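Local coordinates for spike protein S1 (Bat coronavirus HKU9, PDB 5GYQ), which forms the putative receptor-binding domain of the viral spike, which is predicted to attach the virion to the host cell membrane through a receptor and so initiate infection, at residues Pro16-Leu27 against Ser63-Ile71; Thr86-Pro95 against Tyr113-Gly124. All coordinates share one frame; numbering follows the deposited sequence.

Interaction 1. Residues Pro16-Leu27 against Ser63-Ile71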
loop_
_atom_site.group_PDB
_atom_site.type_symbol
_atom_site.label_atom_id
_atom_site.label_comp_id
_atom_site.label_asym_id
_atom_site.label_seq_id
_atom_site.Cartn_x
_atom_site.Cartn_y
_atom_site.Cartn_z
ATOM N N PRO A 16 -0.392 -3.262 9.888
ATOM C CA PRO A 16 -1.112 -2.623 8.782
ATOM C C PRO A 16 -2.580 -2.355 9.098
ATOM O O PRO A 16 -3.261 -3.222 9.645
ATOM C CB PRO A 16 -0.981 -3.641 7.644
ATOM C CG PRO A 16 0.247 -4.417 7.978
ATOM C CD PRO A 16 0.241 -4.524 9.471
ATOM N N PRO A 17 -3.066 -1.156 8.748
ATOM C CA PRO A 17 -4.454 -0.789 9.040
ATOM C C PRO A 17 -5.445 -1.595 8.209
ATOM O O PRO A 17 -5.064 -2.195 7.203
ATOM C CB PRO A 17 -4.510 0.697 8.672
ATOM C CG PRO A 17 -3.430 0.879 7.661
ATOM C CD PRO A 17 -2.347 -0.100 8.013
ATOM N N GLN A 18 -6.699 -1.623 8.645
ATOM C CA GLN A 18 -7.760 -2.223 7.852
ATOM C C GLN A 18 -7.846 -1.470 6.530
ATOM O O GLN A 18 -7.606 -0.264 6.491
ATOM C CB GLN A 18 -9.093 -2.172 8.601
ATOM C CG GLN A 18 -9.075 -2.853 9.963
ATOM C CD GLN A 18 -8.922 -4.362 9.869
ATOM O OE1 GLN A 18 -9.122 -4.957 8.809
ATOM N NE2 GLN A 18 -8.563 -4.991 10.984
ATOM N N PRO A 19 -8.175 -2.178 5.441
ATOM C CA PRO A 19 -8.207 -1.548 4.117
ATOM C C PRO A 19 -9.194 -0.388 4.026
ATOM O O PRO A 19 -8.971 0.534 3.239
ATOM C CB PRO A 19 -8.624 -2.695 3.190
ATOM C CG PRO A 19 -9.235 -3.719 4.076
ATOM C CD PRO A 19 -8.520 -3.607 5.381
ATOM N N VAL A 20 -10.258 -0.421 4.825
ATOM C CA VAL A 20 -11.220 0.676 4.820
ATOM C C VAL A 20 -10.554 1.973 5.304
ATOM O O VAL A 20 -10.956 3.066 4.908
ATOM C CB VAL A 20 -12.471 0.348 5.680
ATOM C CG1 VAL A 20 -12.117 0.224 7.157
ATOM C CG2 VAL A 20 -13.553 1.397 5.472
ATOM N N VAL A 21 -9.516 1.853 6.132
ATOM C CA VAL A 21 -8.760 3.029 6.572
ATOM C C VAL A 21 -7.271 2.925 6.232
ATOM O O VAL A 21 -6.416 3.170 7.085
ATOM C CB VAL A 21 -8.911 3.270 8.092
ATOM C CG1 VAL A 21 -10.266 3.868 8.394
ATOM C CG2 VAL A 21 -8.707 1.975 8.877
ATOM N N TRP A 22 -6.968 2.569 4.985
ATOM C CA TRP A 22 -5.586 2.460 4.516
ATOM C C TRP A 22 -4.832 3.772 4.701
ATOM O O TRP A 22 -5.431 4.851 4.650
ATOM C CB TRP A 22 -5.543 2.042 3.043
ATOM C CG TRP A 22 -6.210 3.008 2.087
ATOM C CD1 TRP A 22 -7.524 3.013 1.713
ATOM C CD2 TRP A 22 -5.588 4.087 1.372
ATOM N NE1 TRP A 22 -7.759 4.029 0.818
ATOM C CE2 TRP A 22 -6.588 4.703 0.592
ATOM C CE3 TRP A 22 -4.285 4.590 1.315
ATOM C CZ2 TRP A 22 -6.327 5.798 -0.230
ATOM C CZ3 TRP A 22 -4.028 5.681 0.496
ATOM C CH2 TRP A 22 -5.045 6.271 -0.265
ATOM N N ARG A 23 -3.520 3.689 4.908
ATOM C CA ARG A 23 -2.755 4.905 5.192
ATOM C C ARG A 23 -1.744 5.256 4.108
ATOM O O ARG A 23 -1.117 4.384 3.523
ATOM C CB ARG A 23 -2.043 4.776 6.539
ATOM C CG ARG A 23 -2.913 5.168 7.721
ATOM C CD ARG A 23 -2.645 4.277 8.919
ATOM N NE ARG A 23 -2.422 5.039 10.144
ATOM C CZ ARG A 23 -2.476 4.513 11.363
ATOM N NH1 ARG A 23 -2.761 3.226 11.516
ATOM N NH2 ARG A 23 -2.257 5.273 12.427
ATOM N N ARG A 24 -1.590 6.551 3.853
ATOM C CA ARG A 24 -0.669 7.027 2.828
ATOM C C ARG A 24 0.499 7.797 3.429
ATOM O O ARG A 24 0.323 8.585 4.355
ATOM C CB ARG A 24 -1.410 7.906 1.815
ATOM C CG ARG A 24 -0.502 8.697 0.877
ATOM C CD ARG A 24 -1.255 9.135 -0.367
ATOM N NE ARG A 24 -1.618 7.988 -1.197
ATOM C CZ ARG A 24 -2.340 8.065 -2.311
ATOM N NH1 ARG A 24 -2.788 9.239 -2.739
ATOM N NH2 ARG A 24 -2.617 6.965 -2.997
ATOM N N TYR A 25 1.691 7.553 2.899
ATOM C CA TYR A 25 2.878 8.308 3.280
ATOM C C TYR A 25 3.557 8.842 2.028
ATOM O O TYR A 25 3.890 8.083 1.117
ATOM C CB TYR A 25 3.841 7.438 4.092
ATOM C CG TYR A 25 3.202 6.826 5.319
ATOM C CD1 TYR A 25 3.234 7.481 6.542
ATOM C CD2 TYR A 25 2.553 5.599 5.249
ATOM C CE1 TYR A 25 2.642 6.929 7.665
ATOM C CE2 TYR A 25 1.959 5.040 6.362
ATOM C CZ TYR A 25 2.007 5.707 7.567
ATOM O OH TYR A 25 1.415 5.148 8.676
ATOM N N MET A 26 3.749 10.154 1.975
ATOM C CA MET A 26 4.343 10.777 0.802
ATOM C C MET A 26 5.816 11.106 1.023
ATOM O O MET A 26 6.181 11.765 1.994
ATOM C CB MET A 26 3.561 12.034 0.422
ATOM C CG MET A 26 2.150 11.747 -0.068
ATOM S SD MET A 26 1.198 13.241 -0.406
ATOM C CE MET A 26 -0.250 12.549 -1.201
ATOM N N LEU A 27 6.650 10.623 0.108
ATOM C CA LEU A 27 8.090 10.846 0.130
ATOM C C LEU A 27 8.500 11.768 -1.010
ATOM O O LEU A 27 8.258 11.466 -2.188
ATOM C CB LEU A 27 8.850 9.525 0.020
ATOM C CG LEU A 27 8.349 8.347 0.855
ATOM C CD1 LEU A 27 9.216 7.124 0.607
ATOM C CD2 LEU A 27 8.327 8.704 2.329
ATOM N N SER A 63 9.095 11.320 -7.054
ATOM C CA SER A 63 8.408 11.192 -5.773
ATOM C C SER A 63 8.017 9.740 -5.542
ATOM O O SER A 63 7.870 8.968 -6.498
ATOM C CB SER A 63 7.164 12.082 -5.721
ATOM O OG SER A 63 6.099 11.501 -6.453
ATOM N N VAL A 64 7.850 9.370 -4.275
ATOM C CA VAL A 64 7.436 8.009 -3.942
ATOM C C VAL A 64 6.275 8.033 -2.956
ATOM O O VAL A 64 6.326 8.730 -1.958
ATOM C CB VAL A 64 8.599 7.187 -3.341
ATOM C CG1 VAL A 64 8.115 5.815 -2.894
ATOM C CG2 VAL A 64 9.731 7.051 -4.349
ATOM N N THR A 65 5.223 7.275 -3.240
ATOM C CA THR A 65 4.086 7.200 -2.331
ATOM C C THR A 65 3.924 5.784 -1.797
ATOM O O THR A 65 3.975 4.822 -2.556
ATOM C CB THR A 65 2.786 7.644 -3.020
ATOM O OG1 THR A 65 2.955 8.964 -3.551
ATOM C CG2 THR A 65 1.631 7.647 -2.031
ATOM N N LEU A 66 3.742 5.662 -0.486
ATOM C CA LEU A 66 3.547 4.358 0.142
ATOM C C LEU A 66 2.152 4.232 0.736
ATOM O O LEU A 66 1.813 4.931 1.687
ATOM C CB LEU A 66 4.588 4.125 1.237
ATOM C CG LEU A 66 6.050 4.343 0.847
ATOM C CD1 LEU A 66 6.955 4.205 2.064
ATOM C CD2 LEU A 66 6.465 3.374 -0.250
ATOM N N ASP A 67 1.346 3.340 0.174
ATOM C CA ASP A 67 0.027 3.070 0.735
ATOM C C ASP A 67 0.046 1.742 1.468
ATOM O O ASP A 67 0.399 0.721 0.898
ATOM C CB ASP A 67 -1.038 3.066 -0.358
ATOM C CG ASP A 67 -1.099 4.378 -1.105
ATOM O OD1 ASP A 67 -0.758 5.417 -0.506
ATOM O OD2 ASP A 67 -1.489 4.374 -2.290
ATOM N N VAL A 68 -0.338 1.751 2.734
ATOM C CA VAL A 68 -0.216 0.554 3.553
ATOM C C VAL A 68 -1.562 0.118 4.117
ATOM O O VAL A 68 -2.352 0.944 4.608
ATOM C CB VAL A 68 0.779 0.775 4.704
ATOM C CG1 VAL A 68 0.904 -0.476 5.553
ATOM C CG2 VAL A 68 2.142 1.172 4.146
ATOM N N MET A 69 -1.818 -1.185 4.024
ATOM C CA MET A 69 -3.046 -1.767 4.559
ATOM C C MET A 69 -2.894 -3.273 4.686
ATOM O O MET A 69 -1.842 -3.818 4.375
ATOM C CB MET A 69 -4.237 -1.435 3.660
ATOM C CG MET A 69 -4.203 -2.152 2.314
ATOM S SD MET A 69 -4.744 -1.102 0.949
ATOM C CE MET A 69 -3.287 -0.086 0.714
ATOM N N ARG A 70 -3.945 -3.947 5.137
ATOM C CA ARG A 70 -3.956 -5.401 5.144
ATOM C C ARG A 70 -4.930 -5.905 4.088
ATOM O O ARG A 70 -5.836 -5.180 3.676
ATOM C CB ARG A 70 -4.321 -5.941 6.530
ATOM C CG ARG A 70 -5.678 -5.513 7.060
ATOM C CD ARG A 70 -5.875 -6.027 8.479
ATOM N NE ARG A 70 -4.793 -5.587 9.357
ATOM C CZ ARG A 70 -4.263 -6.325 10.327
ATOM N NH1 ARG A 70 -4.711 -7.553 10.554
ATOM N NH2 ARG A 70 -3.277 -5.835 11.071
ATOM N N ILE A 71 -4.744 -7.146 3.648
ATOM C CA ILE A 71 -5.503 -7.667 2.514
ATOM C C ILE A 71 -5.478 -9.194 2.526
ATOM O O ILE A 71 -4.445 -9.788 2.821
ATOM C CB ILE A 71 -4.927 -7.112 1.177
ATOM C CG1 ILE A 71 -5.807 -7.471 -0.018
ATOM C CG2 ILE A 71 -3.488 -7.578 0.960
ATOM C CD1 ILE A 71 -5.360 -6.793 -1.313
#

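Interaction 2. Residues Thr86-Pro95 against Tyr113-Gly124. With NAG (2-acetamido-2-deoxy-beta-D-glucopyranose), chain B.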
loop_
_atom_site.group_PDB
_atom_site.type_symbol
_atom_site.label_atom_id
_atom_site.label_comp_id
_atom_site.label_asym_id
_atom_site.label_seq_id
_atom_site.Cartn_x
_atom_site.Cartn_y
_atom_site.Cartn_z
ATOM N N THR A 86 -15.101 -6.175 -3.671
ATOM C CA THR A 86 -15.427 -5.235 -2.599
ATOM C C THR A 86 -14.222 -4.396 -2.188
ATOM O O THR A 86 -14.354 -3.209 -1.879
ATOM C CB THR A 86 -15.974 -5.961 -1.355
ATOM O OG1 THR A 86 -15.069 -7.000 -0.969
ATOM C CG2 THR A 86 -17.333 -6.571 -1.646
ATOM N N PHE A 87 -13.048 -5.017 -2.202
ATOM C CA PHE A 87 -11.810 -4.328 -1.844
ATOM C C PHE A 87 -11.567 -3.129 -2.754
ATOM O O PHE A 87 -11.411 -2.004 -2.282
ATOM C CB PHE A 87 -10.620 -5.295 -1.916
ATOM C CG PHE A 87 -9.327 -4.720 -1.392
ATOM C CD1 PHE A 87 -8.525 -3.923 -2.194
ATOM C CD2 PHE A 87 -8.911 -4.988 -0.101
ATOM C CE1 PHE A 87 -7.338 -3.392 -1.716
ATOM C CE2 PHE A 87 -7.725 -4.468 0.385
ATOM C CZ PHE A 87 -6.936 -3.666 -0.422
ATOM N N SER A 88 -11.544 -3.371 -4.061
ATOM C CA SER A 88 -11.181 -2.326 -5.017
ATOM C C SER A 88 -12.336 -1.376 -5.314
ATOM O O SER A 88 -12.120 -0.248 -5.763
ATOM C CB SER A 88 -10.673 -2.948 -6.319
ATOM O OG SER A 88 -11.608 -3.876 -6.847
ATOM N N LEU A 89 -13.561 -1.829 -5.070
ATOM C CA LEU A 89 -14.721 -0.988 -5.324
ATOM C C LEU A 89 -15.019 -0.064 -4.149
ATOM O O LEU A 89 -15.508 1.047 -4.344
ATOM C CB LEU A 89 -15.951 -1.841 -5.635
ATOM C CG LEU A 89 -15.960 -2.575 -6.979
ATOM C CD1 LEU A 89 -17.213 -3.424 -7.109
ATOM C CD2 LEU A 89 -15.850 -1.591 -8.135
ATOM N N TYR A 90 -14.718 -0.511 -2.932
ATOM C CA TYR A 90 -15.170 0.233 -1.758
ATOM C C TYR A 90 -14.090 0.598 -0.736
ATOM O O TYR A 90 -14.392 1.236 0.269
ATOM C CB TYR A 90 -16.265 -0.562 -1.044
ATOM C CG TYR A 90 -17.393 -1.018 -1.946
ATOM C CD1 TYR A 90 -18.289 -0.105 -2.483
ATOM C CD2 TYR A 90 -17.564 -2.363 -2.250
ATOM C CE1 TYR A 90 -19.326 -0.516 -3.301
ATOM C CE2 TYR A 90 -18.594 -2.786 -3.067
ATOM C CZ TYR A 90 -19.474 -1.855 -3.590
ATOM O OH TYR A 90 -20.500 -2.266 -4.405
ATOM N N ASN A 91 -12.840 0.216 -0.979
ATOM C CA ASN A 91 -11.802 0.434 0.030
ATOM C C ASN A 91 -10.516 1.061 -0.498
ATOM O O ASN A 91 -10.136 2.151 -0.070
ATOM C CB ASN A 91 -11.475 -0.887 0.726
ATOM C CG ASN A 91 -12.669 -1.464 1.456
ATOM O OD1 ASN A 91 -12.853 -1.233 2.653
ATOM N ND2 ASN A 91 -13.501 -2.202 0.733
ATOM N N TYR A 92 -9.841 0.366 -1.408
ATOM C CA TYR A 92 -8.628 0.893 -2.023
ATOM C C TYR A 92 -8.537 0.463 -3.480
ATOM O O TYR A 92 -8.665 -0.720 -3.791
ATOM C CB TYR A 92 -7.379 0.432 -1.267
ATOM C CG TYR A 92 -6.095 0.999 -1.833
ATOM C CD1 TYR A 92 -5.575 2.190 -1.358
ATOM C CD2 TYR A 92 -5.413 0.349 -2.858
ATOM C CE1 TYR A 92 -4.409 2.720 -1.879
ATOM C CE2 TYR A 92 -4.250 0.872 -3.385
ATOM C CZ TYR A 92 -3.752 2.056 -2.891
ATOM O OH TYR A 92 -2.590 2.578 -3.413
ATOM N N ALA A 93 -8.297 1.425 -4.366
ATOM C CA ALA A 93 -8.205 1.144 -5.796
ATOM C C ALA A 93 -6.951 1.753 -6.412
ATOM O O ALA A 93 -6.605 2.901 -6.133
ATOM C CB ALA A 93 -9.441 1.659 -6.512
ATOM N N LEU A 94 -6.273 0.976 -7.251
ATOM C CA LEU A 94 -5.109 1.469 -7.980
ATOM C C LEU A 94 -5.493 2.615 -8.909
ATOM O O LEU A 94 -6.588 2.624 -9.469
ATOM C CB LEU A 94 -4.462 0.341 -8.785
ATOM C CG LEU A 94 -3.797 -0.766 -7.973
ATOM C CD1 LEU A 94 -3.281 -1.851 -8.898
ATOM C CD2 LEU A 94 -2.672 -0.189 -7.131
ATOM N N PRO A 95 -4.590 3.592 -9.076
ATOM C CA PRO A 95 -4.872 4.689 -10.004
ATOM C C PRO A 95 -4.734 4.228 -11.450
ATOM O O PRO A 95 -4.167 3.162 -11.700
ATOM C CB PRO A 95 -3.808 5.727 -9.651
ATOM C CG PRO A 95 -2.660 4.915 -9.153
ATOM C CD PRO A 95 -3.274 3.740 -8.428
ATOM N N TYR A 113 -11.235 -8.488 9.751
ATOM C CA TYR A 113 -10.873 -7.963 8.448
ATOM C C TYR A 113 -11.954 -6.981 8.026
ATOM O O TYR A 113 -13.018 -7.383 7.553
ATOM C CB TYR A 113 -10.720 -9.115 7.450
ATOM C CG TYR A 113 -10.204 -8.750 6.074
ATOM C CD1 TYR A 113 -9.165 -7.841 5.908
ATOM C CD2 TYR A 113 -10.733 -9.353 4.942
ATOM C CE1 TYR A 113 -8.687 -7.525 4.642
ATOM C CE2 TYR A 113 -10.262 -9.049 3.681
ATOM C CZ TYR A 113 -9.243 -8.133 3.535
ATOM O OH TYR A 113 -8.780 -7.833 2.274
ATOM N N ALA A 114 -11.693 -5.694 8.230
ATOM C CA ALA A 114 -12.717 -4.670 8.038
ATOM C C ALA A 114 -12.729 -4.152 6.607
ATOM O O ALA A 114 -11.901 -3.325 6.225
ATOM C CB ALA A 114 -12.508 -3.524 9.013
ATOM N N VAL A 115 -13.684 -4.642 5.824
ATOM C CA VAL A 115 -13.777 -4.303 4.412
ATOM C C VAL A 115 -15.152 -3.738 4.083
ATOM O O VAL A 115 -16.163 -4.398 4.306
ATOM C CB VAL A 115 -13.506 -5.533 3.523
ATOM C CG1 VAL A 115 -13.624 -5.171 2.049
ATOM C CG2 VAL A 115 -12.137 -6.109 3.825
ATOM N N ALA A 116 -15.190 -2.517 3.556
ATOM C CA ALA A 116 -16.454 -1.906 3.155
ATOM C C ALA A 116 -17.022 -2.641 1.951
ATOM O O ALA A 116 -16.275 -3.055 1.065
ATOM C CB ALA A 116 -16.261 -0.431 2.839
ATOM N N ASN A 117 -18.339 -2.815 1.921
ATOM C CA ASN A 117 -18.969 -3.514 0.808
ATOM C C ASN A 117 -20.129 -2.719 0.211
ATOM O O ASN A 117 -21.012 -3.276 -0.437
ATOM C CB ASN A 117 -19.437 -4.907 1.248
ATOM C CG ASN A 117 -20.693 -4.869 2.093
ATOM O OD1 ASN A 117 -20.900 -3.953 2.890
ATOM N ND2 ASN A 117 -21.547 -5.871 1.916
ATOM N N ARG A 118 -20.104 -1.408 0.430
ATOM C CA ARG A 118 -21.078 -0.493 -0.155
ATOM C C ARG A 118 -20.480 0.910 -0.203
ATOM O O ARG A 118 -19.451 1.166 0.430
ATOM C CB ARG A 118 -22.388 -0.499 0.643
ATOM C CG ARG A 118 -22.213 -0.133 2.106
ATOM C CD ARG A 118 -23.358 -0.648 2.960
ATOM N NE ARG A 118 -24.504 0.251 2.968
ATOM C CZ ARG A 118 -25.031 0.781 4.068
ATOM N NH1 ARG A 118 -24.519 0.505 5.260
ATOM N NH2 ARG A 118 -26.077 1.588 3.975
ATOM N N PHE A 119 -21.125 1.799 -0.961
ATOM C CA PHE A 119 -20.684 3.185 -1.154
ATOM C C PHE A 119 -19.355 3.248 -1.906
ATOM O O PHE A 119 -18.291 3.349 -1.292
ATOM C CB PHE A 119 -20.572 3.925 0.186
ATOM C CG PHE A 119 -21.852 3.951 0.979
ATOM C CD1 PHE A 119 -23.015 4.474 0.431
ATOM C CD2 PHE A 119 -21.890 3.469 2.276
ATOM C CE1 PHE A 119 -24.190 4.503 1.157
ATOM C CE2 PHE A 119 -23.066 3.498 3.010
ATOM C CZ PHE A 119 -24.216 4.015 2.449
ATOM N N PRO A 120 -19.422 3.203 -3.248
ATOM C CA PRO A 120 -18.261 3.154 -4.149
ATOM C C PRO A 120 -17.270 4.289 -3.948
ATOM O O PRO A 120 -17.667 5.424 -3.689
ATOM C CB PRO A 120 -18.895 3.261 -5.541
ATOM C CG PRO A 120 -20.273 2.743 -5.367
ATOM C CD PRO A 120 -20.691 3.183 -3.994
ATOM N N ILE A 121 -15.986 3.972 -4.078
ATOM C CA ILE A 121 -14.945 4.990 -4.073
ATOM C C ILE A 121 -14.391 5.166 -5.483
ATOM O O ILE A 121 -14.615 4.327 -6.358
ATOM C CB ILE A 121 -13.789 4.631 -3.121
ATOM C CG1 ILE A 121 -13.046 3.394 -3.635
ATOM C CG2 ILE A 121 -14.307 4.408 -1.707
ATOM C CD1 ILE A 121 -11.700 3.173 -2.985
ATOM N N LYS A 122 -13.676 6.264 -5.697
ATOM C CA LYS A 122 -12.969 6.492 -6.951
ATOM C C LYS A 122 -11.560 5.914 -6.852
ATOM O O LYS A 122 -11.038 5.747 -5.749
ATOM C CB LYS A 122 -12.917 7.987 -7.271
ATOM C CG LYS A 122 -14.284 8.615 -7.483
ATOM C CD LYS A 122 -14.295 10.071 -7.058
ATOM C CE LYS A 122 -15.688 10.670 -7.183
ATOM N NZ LYS A 122 -16.112 10.810 -8.604
ATOM N N PRO A 123 -10.949 5.584 -7.999
ATOM C CA PRO A 123 -9.550 5.139 -7.992
ATOM C C PRO A 123 -8.648 6.113 -7.236
ATOM O O PRO A 123 -8.744 7.322 -7.434
ATOM C CB PRO A 123 -9.196 5.094 -9.478
ATOM C CG PRO A 123 -10.493 4.770 -10.144
ATOM C CD PRO A 123 -11.549 5.494 -9.344
ATOM N N GLY A 124 -7.798 5.580 -6.363
ATOM C CA GLY A 124 -6.936 6.398 -5.530
ATOM C C GLY A 124 -7.668 7.024 -4.355
ATOM O O GLY A 124 -7.076 7.764 -3.573
HETATM C C1 NAG B . -11.498 -12.372 2.043
HETATM C C2 NAG B . -12.026 -13.785 1.951
HETATM C C3 NAG B . -13.312 -13.802 1.136
HETATM C C4 NAG B . -14.326 -12.826 1.729
HETATM C C5 NAG B . -13.701 -11.452 1.996
HETATM C C6 NAG B . -14.593 -10.564 2.831
HETATM C C7 NAG B . -10.337 -15.552 2.130
HETATM C C8 NAG B . -9.357 -16.415 1.393
HETATM N N2 NAG B . -11.039 -14.689 1.384
HETATM O O3 NAG B . -13.824 -15.128 1.146
HETATM O O4 NAG B . -15.389 -12.591 0.808
HETATM O O5 NAG B . -12.453 -11.558 2.701
HETATM O O6 NAG B . -14.032 -9.270 3.002
HETATM O O7 NAG B . -10.489 -15.627 3.346
HETATM O O HOH W 1 -23.036 -3.058 -2.232
#

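Interaction 1. Residues Pro16-Leu27 against Ser63-Ile71
The carbonyl oxygen of Pro-16 is gripped side-on by the guanidinium of Arg-70, with NE at 2.8 Å and NH2 at 3.0 Å from Pro-16 O. Both bonds lie in the guanidinium plane, which fixes the rotation of that group; NH2 also forms a salt bridge with Asp-15. The Arg-70 side chain gets there by placing CG between its own backbone N and carbonyl carbon and bending at chi3. Arg-70 N takes Pro-17 O at 2.9 Å, while Arg-70 CD lies 3.4 Å from Gln-18 OE1, an oxygen that accepts from Ala-114 N. Beyond this proline-rich turn, residues 23-27 form an outer strand of the five-stranded sheet of the domain, its N-to-C direction 163° from that of 63-71, hence antiparallel. Arg-23/Val-68, Tyr-25/Leu-66 and Leu-27/Val-64 are hydrogen-bonded pairs, and Arg-24/Asp-67 and Met-26/Thr-65 are non-hydrogen-bonded pairs. On the face of the latter, Arg-24 meets the carboxylate side-on, one nitrogen per oxygen: NE to Asp-67 OD1 is 2.8 Å and almost straight (176°), and NH2 to OD2 is 2.9 Å. The two planes are 21° apart, and Tyr-92 OH is a further partner of OD2. Trp-22 CH2 lies over one face of the Arg-24 guanidinium, 3.6 Å above the plane and offset toward the rim, and Trp-22 CZ3 comes to 3.4 Å from Asp-67 OD1. The sulfur of Met-69 makes an oblique Met-aromatic contact with the five-membered ring of Trp-22.

Interaction 2. Residues Thr86-Pro95 against Tyr113-Gly124
The Tyr-90 ring is sandwiched: backbone N of Arg-118 sits 3.5 Å above the centre of one face, with Asn-117 C nearer the rim, and Leu-89 CB lies over the opposite face. Phe-119 O and Pro-120 N stand in plane at the edge, so the 117-120 backbone lines one face and one edge of the ring. The Tyr-113 ring carries Val-115 CG2 over its centre and meets the N-acetylglucosamine at its edge, O5 lying 3.5 Å from CE2. Between these rings Asn-91 CG, anti to the carbonyl carbon (chi1 -62°), turns the amide onto both backbone groups of Ala-116. Asn-91 OD1 accepts from Ala-116 N at 2.8 Å, on a lone pair, and its ND2 donates to Ala-116 O at 2.9 Å. ND2 also reaches Thr-86 O, 46° above that carbonyl plane, so three bonds fix the rotation of the amide. Ile-121 N bonds Leu-89 O at 3.0 Å (171°), and Gly-124, at positive phi, donates to Ala-93 O. The long loop between strand 100-111 and helix 130-139 is thereby clasped to helix 86-90, whose Phe-87 packs on strand 63-71, while Thr-86 and Val-115 touch His-75 of helix 73-81.

In the fold
Interactions 1 and 2 follow in series along the chain, with their centres about 13 Å apart, and both belong to the betacoronavirus S1 C-terminal domain. The centre of interaction 1 lies about 4 Å from the centre of the chain, and the contact joins an outer strand to its neighbour in the five-stranded sheet; the centre of interaction 2 lies about 13 Å from that of the chain, and the contact ties a short helix to the loop following strand 100-111. They also pack directly: Ile-71 CA lies 3.3 Å from Tyr-113 OH, and Trp-22 NE1 lies 3.2 Å from Asn-91 O. The sheet is thus coupled to the more exposed, glycan-bearing end of the domain.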